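Long-range contacts in thiosulfate sulfurtransferase TUM1 (Saccharomyces cerevisiae, PDB 3UTN), which accepts persulfide sulfur from the cysteine desulfurase NFS1 and passes it to UBA4 for 2-thiolation of the wobble uridine of tRNAs: residues R46-D51 with N75-D80; L116-R121 with P140-L145; M105-V110 with Y169-Y174. All blocks are in the same frame, centred on the assembly; numbering follows the deposited sequence. Where two conformers were deposited one is given.

Interaction 1 (R46-D51 with N75-D80); sequences RIVPVD and NSIFFD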
# COMPACT_ATOMS: atom_id res chain seq x y z
N ARG A 46 -6.30 18.93 -12.05
CA ARG A 46 -4.86 18.81 -12.10
C ARG A 46 -4.52 17.35 -11.88
O ARG A 46 -5.12 16.68 -11.04
CB ARG A 46 -4.24 19.68 -11.03
CG ARG A 46 -2.81 20.06 -11.31
CD ARG A 46 -2.38 21.14 -10.34
NE ARG A 46 -2.41 20.64 -8.97
CZ ARG A 46 -1.88 21.27 -7.93
NH1 ARG A 46 -1.26 22.44 -8.09
NH2 ARG A 46 -1.96 20.73 -6.72
N ILE A 47 -3.57 16.84 -12.65
CA ILE A 47 -3.13 15.47 -12.44
C ILE A 47 -1.75 15.52 -11.84
O ILE A 47 -0.79 16.01 -12.44
CB ILE A 47 -3.15 14.63 -13.71
CG1 ILE A 47 -4.60 14.46 -14.18
CG2 ILE A 47 -2.52 13.27 -13.44
CD1 ILE A 47 -4.72 13.90 -15.56
N VAL A 48 -1.68 15.04 -10.61
CA VAL A 48 -0.47 15.11 -9.86
C VAL A 48 -0.04 13.69 -9.66
O VAL A 48 -0.62 12.97 -8.85
CB VAL A 48 -0.67 15.83 -8.52
CG1 VAL A 48 0.63 15.84 -7.74
CG2 VAL A 48 -1.16 17.24 -8.76
N PRO A 49 0.95 13.25 -10.44
CA PRO A 49 1.53 11.97 -10.17
C PRO A 49 2.19 12.08 -8.83
O PRO A 49 2.67 13.14 -8.45
CB PRO A 49 2.57 11.81 -11.27
CG PRO A 49 2.12 12.72 -12.35
CD PRO A 49 1.58 13.90 -11.60
N VAL A 50 2.15 10.99 -8.09
CA VAL A 50 2.65 11.01 -6.75
C VAL A 50 3.63 9.88 -6.70
O VAL A 50 3.26 8.72 -6.76
CB VAL A 50 1.52 10.80 -5.74
CG1 VAL A 50 2.08 10.80 -4.33
CG2 VAL A 50 0.47 11.89 -5.89
N ASP A 51 4.90 10.25 -6.63
CA ASP A 51 5.93 9.28 -6.43
C ASP A 51 5.95 8.96 -4.94
O ASP A 51 6.29 9.80 -4.11
CB ASP A 51 7.27 9.85 -6.89
CG ASP A 51 8.39 8.86 -6.75
OD1 ASP A 51 8.14 7.72 -6.32
OD2 ASP A 51 9.53 9.23 -7.07
N ASN A 75 5.36 16.40 -13.37
CA ASN A 75 4.49 17.07 -12.41
C ASN A 75 4.29 16.27 -11.15
O ASN A 75 3.38 16.53 -10.37
CB ASN A 75 3.14 17.39 -13.06
CG ASN A 75 3.28 18.01 -14.43
OD1 ASN A 75 4.14 18.86 -14.64
ND2 ASN A 75 2.46 17.58 -15.37
N SER A 76 5.16 15.28 -10.95
CA SER A 76 5.09 14.43 -9.78
C SER A 76 5.35 15.21 -8.52
O SER A 76 6.14 16.15 -8.52
CB SER A 76 6.12 13.32 -9.85
OG SER A 76 5.72 12.31 -10.74
N ILE A 77 4.68 14.82 -7.46
CA ILE A 77 5.10 15.21 -6.16
C ILE A 77 5.70 13.95 -5.61
O ILE A 77 5.45 12.84 -6.10
CB ILE A 77 3.95 15.68 -5.27
CG1 ILE A 77 2.92 14.56 -5.11
CG2 ILE A 77 3.35 16.95 -5.83
CD1 ILE A 77 1.83 14.88 -4.12
N PHE A 78 6.51 14.12 -4.59
CA PHE A 78 7.01 12.99 -3.89
C PHE A 78 6.15 12.84 -2.65
O PHE A 78 5.94 13.79 -1.92
CB PHE A 78 8.45 13.21 -3.51
CG PHE A 78 9.00 12.13 -2.64
CD1 PHE A 78 9.22 10.86 -3.16
CD2 PHE A 78 9.27 12.38 -1.31
CE1 PHE A 78 9.72 9.86 -2.35
CE2 PHE A 78 9.78 11.38 -0.50
CZ PHE A 78 10.00 10.12 -1.03
N PHE A 79 5.65 11.63 -2.45
CA PHE A 79 4.89 11.33 -1.26
C PHE A 79 5.82 10.56 -0.36
O PHE A 79 6.17 9.42 -0.64
CB PHE A 79 3.68 10.48 -1.62
CG PHE A 79 2.78 10.19 -0.46
CD1 PHE A 79 3.09 9.19 0.45
CD2 PHE A 79 1.60 10.90 -0.29
CE1 PHE A 79 2.25 8.90 1.51
CE2 PHE A 79 0.75 10.61 0.77
CZ PHE A 79 1.08 9.61 1.67
N ASP A 80 6.21 11.20 0.72
CA ASP A 80 7.12 10.59 1.65
C ASP A 80 6.35 9.64 2.54
O ASP A 80 5.74 10.05 3.52
CB ASP A 80 7.84 11.65 2.46
CG ASP A 80 9.04 11.10 3.17
OD1 ASP A 80 9.01 9.91 3.54
OD2 ASP A 80 10.01 11.85 3.36
O HOH W 1 0.24 15.64 -14.72

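Interaction 2 (L116-R121 with P140-L145); sequences LVVYDR and PKVYLL. With DMS (dimethyl sulfoxide), chain B.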
# COMPACT_ATOMS: atom_id res chain seq x y z
N LEU A 116 -4.62 12.33 -8.15
CA LEU A 116 -3.33 11.87 -7.70
C LEU A 116 -3.08 10.54 -8.35
O LEU A 116 -3.91 9.64 -8.30
CB LEU A 116 -3.26 11.76 -6.19
CG LEU A 116 -3.50 13.10 -5.49
CD1 LEU A 116 -3.50 12.90 -3.99
CD2 LEU A 116 -2.47 14.15 -5.90
N VAL A 117 -1.95 10.44 -9.01
CA VAL A 117 -1.61 9.20 -9.63
C VAL A 117 -0.36 8.72 -8.95
O VAL A 117 0.73 9.24 -9.17
CB VAL A 117 -1.46 9.31 -11.14
CG1 VAL A 117 -1.07 7.95 -11.69
CG2 VAL A 117 -2.76 9.79 -11.77
N VAL A 118 -0.54 7.73 -8.11
CA VAL A 118 0.52 7.31 -7.26
C VAL A 118 1.33 6.27 -7.98
O VAL A 118 0.79 5.41 -8.67
CB VAL A 118 -0.01 6.72 -5.97
CG1 VAL A 118 1.15 6.35 -5.07
CG2 VAL A 118 -0.92 7.73 -5.29
N TYR A 119 2.63 6.36 -7.82
CA TYR A 119 3.48 5.34 -8.33
C TYR A 119 4.65 5.26 -7.41
O TYR A 119 4.80 6.08 -6.51
CB TYR A 119 3.91 5.68 -9.75
CG TYR A 119 4.72 6.94 -9.88
CD1 TYR A 119 4.11 8.20 -9.90
CD2 TYR A 119 6.10 6.88 -9.98
CE1 TYR A 119 4.86 9.35 -10.03
CE2 TYR A 119 6.86 8.02 -10.12
CZ TYR A 119 6.23 9.25 -10.15
OH TYR A 119 7.00 10.36 -10.28
N ASP A 120 5.47 4.26 -7.62
CA ASP A 120 6.72 4.20 -6.94
C ASP A 120 7.71 3.58 -7.90
O ASP A 120 7.31 3.06 -8.94
CB ASP A 120 6.60 3.42 -5.62
CG ASP A 120 6.18 1.99 -5.81
OD1 ASP A 120 6.46 1.40 -6.87
OD2 ASP A 120 5.58 1.44 -4.88
N ARG A 121 8.98 3.66 -7.56
CA ARG A 121 10.01 3.18 -8.47
C ARG A 121 10.22 1.70 -8.35
O ARG A 121 10.87 1.10 -9.20
CB ARG A 121 11.31 3.92 -8.22
CG ARG A 121 11.15 5.39 -8.51
CD ARG A 121 12.39 6.17 -8.18
NE ARG A 121 12.14 7.57 -8.44
CZ ARG A 121 12.11 8.12 -9.64
NH1 ARG A 121 12.35 7.38 -10.72
NH2 ARG A 121 11.86 9.41 -9.78
N PRO A 140 -10.34 12.64 -3.35
CA PRO A 140 -11.40 12.25 -4.26
C PRO A 140 -10.89 11.38 -5.39
O PRO A 140 -11.47 10.34 -5.68
CB PRO A 140 -11.90 13.59 -4.80
CG PRO A 140 -11.62 14.55 -3.70
CD PRO A 140 -10.29 14.10 -3.15
N LYS A 141 -9.80 11.79 -6.02
CA LYS A 141 -9.35 11.12 -7.21
C LYS A 141 -7.93 10.66 -7.03
O LYS A 141 -6.99 11.44 -7.00
CB LYS A 141 -9.50 12.01 -8.44
CG LYS A 141 -10.96 12.37 -8.72
CD LYS A 141 -11.09 13.50 -9.74
CE LYS A 141 -10.55 14.82 -9.21
NZ LYS A 141 -11.24 15.32 -7.99
N VAL A 142 -7.80 9.35 -6.86
CA VAL A 142 -6.52 8.77 -6.61
C VAL A 142 -6.39 7.57 -7.51
O VAL A 142 -7.26 6.71 -7.58
CB VAL A 142 -6.34 8.32 -5.15
CG1 VAL A 142 -4.92 7.83 -4.93
CG2 VAL A 142 -6.65 9.47 -4.20
N TYR A 143 -5.28 7.55 -8.21
CA TYR A 143 -4.96 6.42 -9.01
C TYR A 143 -3.67 5.87 -8.53
O TYR A 143 -2.83 6.59 -8.00
CB TYR A 143 -4.85 6.83 -10.46
CG TYR A 143 -6.17 7.21 -11.04
CD1 TYR A 143 -7.00 6.26 -11.62
CD2 TYR A 143 -6.61 8.53 -11.01
CE1 TYR A 143 -8.23 6.60 -12.15
CE2 TYR A 143 -7.83 8.89 -11.54
CZ TYR A 143 -8.63 7.92 -12.12
OH TYR A 143 -9.85 8.28 -12.64
N LEU A 144 -3.55 4.57 -8.69
CA LEU A 144 -2.31 3.93 -8.44
C LEU A 144 -1.84 3.59 -9.81
O LEU A 144 -2.46 2.78 -10.50
CB LEU A 144 -2.53 2.67 -7.62
CG LEU A 144 -1.25 1.90 -7.37
CD1 LEU A 144 -0.28 2.79 -6.62
CD2 LEU A 144 -1.57 0.64 -6.59
N LEU A 145 -0.75 4.23 -10.22
CA LEU A 145 -0.19 3.91 -11.50
C LEU A 145 0.24 2.48 -11.42
O LEU A 145 0.92 2.07 -10.47
CB LEU A 145 0.98 4.80 -11.85
CG LEU A 145 1.58 4.47 -13.22
CD1 LEU A 145 0.64 4.88 -14.34
CD2 LEU A 145 2.91 5.18 -13.35
S DMS B . -10.40 6.81 -7.61
O DMS B . -10.11 7.96 -6.73
C1 DMS B . -12.10 6.65 -7.75
C2 DMS B . -10.07 7.28 -9.21

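Interaction 3 (M105-V110 with Y169-Y174); sequences MSNLGV and YPKSHY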
# COMPACT_ATOMS: atom_id res chain seq x y z
N MET A 105 0.01 16.95 2.32
CA MET A 105 -0.66 17.33 1.09
C MET A 105 -0.49 18.81 0.82
O MET A 105 -0.16 19.22 -0.30
CB MET A 105 -2.14 16.99 1.16
CG MET A 105 -2.45 15.52 1.25
SD MET A 105 -1.62 14.58 -0.04
CE MET A 105 -0.22 13.95 0.87
N SER A 106 -0.71 19.61 1.86
CA SER A 106 -0.53 21.04 1.78
C SER A 106 0.90 21.37 1.36
O SER A 106 1.10 22.12 0.40
CB SER A 106 -0.86 21.69 3.13
OG SER A 106 -2.21 21.46 3.46
N ASN A 107 1.86 20.81 2.08
CA ASN A 107 3.28 21.01 1.82
C ASN A 107 3.63 20.68 0.38
O ASN A 107 4.43 21.38 -0.24
CB ASN A 107 4.12 20.16 2.78
CG ASN A 107 5.60 20.47 2.68
OD1 ASN A 107 6.07 21.49 3.19
ND2 ASN A 107 6.34 19.58 2.05
N LEU A 108 3.00 19.63 -0.14
CA LEU A 108 3.25 19.17 -1.50
C LEU A 108 2.41 19.93 -2.50
O LEU A 108 2.50 19.71 -3.70
CB LEU A 108 2.96 17.67 -1.60
CG LEU A 108 3.83 16.79 -0.72
CD1 LEU A 108 3.24 15.39 -0.65
CD2 LEU A 108 5.28 16.78 -1.21
N GLY A 109 1.56 20.81 -1.99
CA GLY A 109 0.68 21.60 -2.83
C GLY A 109 -0.42 20.78 -3.46
O GLY A 109 -1.00 21.19 -4.45
N VAL A 110 -0.71 19.62 -2.89
CA VAL A 110 -1.81 18.80 -3.39
C VAL A 110 -3.11 19.55 -3.12
O VAL A 110 -3.33 20.04 -2.02
CB VAL A 110 -1.84 17.41 -2.73
CG1 VAL A 110 -3.08 16.65 -3.14
CG2 VAL A 110 -0.60 16.64 -3.11
N TYR A 169 4.63 22.15 -6.97
CA TYR A 169 3.43 22.93 -6.75
C TYR A 169 3.61 23.82 -5.55
O TYR A 169 4.27 23.43 -4.60
CB TYR A 169 2.23 22.01 -6.56
CG TYR A 169 2.08 21.04 -7.69
CD1 TYR A 169 1.67 21.47 -8.96
CD2 TYR A 169 2.36 19.70 -7.52
CE1 TYR A 169 1.55 20.58 -10.01
CE2 TYR A 169 2.25 18.81 -8.57
CZ TYR A 169 1.84 19.25 -9.80
OH TYR A 169 1.72 18.36 -10.83
N PRO A 170 3.03 25.03 -5.60
CA PRO A 170 3.07 25.88 -4.42
C PRO A 170 2.32 25.19 -3.30
O PRO A 170 1.41 24.39 -3.56
CB PRO A 170 2.31 27.13 -4.87
CG PRO A 170 1.42 26.67 -5.97
CD PRO A 170 2.22 25.62 -6.69
N LYS A 171 2.69 25.47 -2.06
CA LYS A 171 1.97 24.93 -0.93
C LYS A 171 0.48 25.20 -1.11
O LYS A 171 0.07 26.27 -1.57
CB LYS A 171 2.49 25.49 0.38
CG LYS A 171 3.78 24.82 0.85
CD LYS A 171 4.42 25.58 2.00
CE LYS A 171 5.56 24.78 2.62
NZ LYS A 171 6.65 24.47 1.66
N SER A 172 -0.33 24.21 -0.78
CA SER A 172 -1.77 24.37 -0.85
C SER A 172 -2.29 24.30 0.57
O SER A 172 -1.52 24.08 1.50
CB SER A 172 -2.37 23.23 -1.67
OG SER A 172 -2.08 21.99 -1.05
N HIS A 173 -3.58 24.52 0.73
CA HIS A 173 -4.23 24.29 2.00
C HIS A 173 -5.14 23.11 1.84
O HIS A 173 -6.35 23.26 1.64
CB HIS A 173 -4.98 25.54 2.46
CG HIS A 173 -4.07 26.72 2.74
ND1 HIS A 173 -3.63 27.53 1.76
CD2 HIS A 173 -3.52 27.19 3.93
CE1 HIS A 173 -2.84 28.48 2.29
NE2 HIS A 173 -2.77 28.27 3.62
N TYR A 174 -4.55 21.93 1.90
CA TYR A 174 -5.29 20.71 1.72
C TYR A 174 -5.85 20.26 3.04
O TYR A 174 -5.13 20.17 4.04
CB TYR A 174 -4.37 19.64 1.17
CG TYR A 174 -5.07 18.35 0.83
CD1 TYR A 174 -5.33 18.03 -0.50
CD2 TYR A 174 -5.45 17.45 1.82
CE1 TYR A 174 -5.96 16.84 -0.83
CE2 TYR A 174 -6.08 16.26 1.50
CZ TYR A 174 -6.32 15.97 0.17
OH TYR A 174 -6.94 14.80 -0.16
O HOH W 2 5.12 22.83 -2.39
O HOH W 3 -0.49 23.60 -5.45

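Interaction 1 (R46-D51 with N75-D80)
Pro49 and Asp51 grip Ile77 through its backbone: Ile77 N donates to Pro49 O at 2.8 Å, and Asp51 N donates to Ile77 O at 2.7 Å. One residue further on, Phe79 N reaches Asp51 O at 2.6 Å, a nearly straight bond (170° at the hydrogen) whose donor is tilted out of the carbonyl plane. This is the ladder of two parallel strands, with Val50 paired to Ile77 and Asp51 to Phe78.

On the face that carries Val50 and Ile77 the packing is aliphatic. Ile77 holds CG1 between its own backbone N and carbonyl carbon (chi1 59°), a crowded position that brings the branch against Val50 CG2 at 3.7 Å. Its other branch, CG2, meets Val48 CG1 at 3.5 Å, the two side chains crossing at about a right angle. Cut back to alanine, Ile77 would lose both branches, which is likely to leave Val48 and Val50 facing a gap and Val110, which also packs on it, short of a neighbour.

Near Phe78, Asp51 turns its carboxylate plane perpendicular to the ring, while OD1 is held by Thr53. At the opposite end Pro49 CB lies 3.2 Å from Ser76 OG in the conformer given, a hydroxyl bonded to Ile73 and Tyr119, and a water bridges Ile47 O to Asn75 ND2.

Helix 63-69 connects the strands in a beta-alpha-beta unit, and Phe67 packs against Asp51, Ser76 and Phe78. With both backbone polar groups of Ile77 paired and its aliphatic branches buried, the short strand 77-78 is held as the edge of the rhodanese sheet by both amide bonding and apolar packing.

Interaction 2 (L116-R121 with P140-L145)
Leu116 and Val118 carry the backbone bonding to strand 141-145. Leu116 N donates to Lys141 O at 2.8 Å, Tyr143 N to Leu116 O at 2.5 Å, and Val118 N to Tyr143 O at 2.6 Å; the last is almost linear at its hydrogen (178°). Leu145 N closes the ladder on Val118 O. Leu116 thus pairs with Val142, Val117 with Tyr143 and Val118 with Leu144, all parallel, and the strand axes are inclined by 27°.

The apolar contacts fall on two faces. On one, Val118 touches both neighbours across the ladder: CG2 meets Val142 CG1 at 4.0 Å, while CB faces Leu144 CD1. Cys130 and Leu134 of helix 127-136 cover Val118 from outside. The other face holds Val117, whose two methyls divide the work. CG1, set opposite the backbone N by a chi1 of 179°, packs on Leu145 CB at 3.8 Å, and CG2 rests on Tyr143 CB, at an oblique angle to the ring. Tyr119 adds its own CB against Leu145 CB at 3.7 Å, then sends its hydroxyl away to Ser76.

A dimethyl sulfoxide, probably from the crystallisation liquor, sits beside strand 141-145. Its oxygen accepts from Val142 N at 2.7 Å, and its C2 methyl lies over one face of the Tyr143 ring, offset toward the rim, 3.3 Å from CZ.

Here strands 115-119 and 141-145, joined through helix 127-136 in a beta-alpha-beta unit, form an interior part of the parallel rhodanese sheet. The amides carry the register, and branched aliphatic groups on both faces shield them in an apolar setting likely to strengthen those bonds.

Interaction 3 (M105-V110 with Y169-Y174)
Met105 lays its CB over one face of the Tyr174 ring, 3.6 Å from the centroid and displaced toward the rim, and this is the tight end of the contact. A bend at chi2 (-51°) brings SD above the same face, 4.8 Å from the Tyr174 ring centroid, a Met-aromatic contact made at a distance. Val110 lies alongside the tyrosine, its CG1 3.7 Å from Tyr174 CE1, while Val110 O comes to the ring edge. The tyrosine hydroxyl is taken by His139.

Polar bonds fix the middle. Ser106 O accepts from Ser172 N at 2.8 Å as well as from Gly109 N in the helix's own C-terminal turn, and Ser106 OG, also bonded to Asp102, receives Tyr174 N at 2.9 Å. Ser172 sets OG between its backbone N and carbonyl carbon (chi1 61°), which points it at Val110 O; it donates there at 2.5 Å from above the carbonyl plane. Gly109 ends the helix in a Schellman motif with positive phi. Its CA lies 3.0 Å from Pro170 O, and a side chain there would run into that carbonyl and Tyr169 CB.

The other side is looser and largely exposed. Lys171 NZ makes a weak bond to Asn107 OD1 in the conformer given, and waters span the remaining separation: one joins Asn107 O to Tyr169 O, the other Gly109 O to Pro170 O.

The loop 169-174 therefore wraps the C-terminal end of helix 98-107, giving donors to the Ser106 carbonyl of the last turn and the Val110 carbonyl just past the helix end. Direct bonds and aromatic cover hold its buried end, whereas bridging water serves the outer one.

Interactions 1 and 2 belong to one parallel sheet: strands 47-51 and 115-119 are neighbours in it, and Val50 N lies 2.5 Å from Val117 O, a probable hydrogen bond. Pro49 CB also packs on Tyr119 CE1 at 3.6 Å. Interaction 3 lies toward the sheet's edge, its centre about 11 Å from that of interaction 1 and about 16 Å from that of interaction 2. Tyr169 OH approaches Asn75 O at 2.5 Å, and Leu116 CD2 touches Val110 CG1 at 3.8 Å. All three lie away from the persulfide-forming Cys282, which belongs to the C-terminal rhodanese domain.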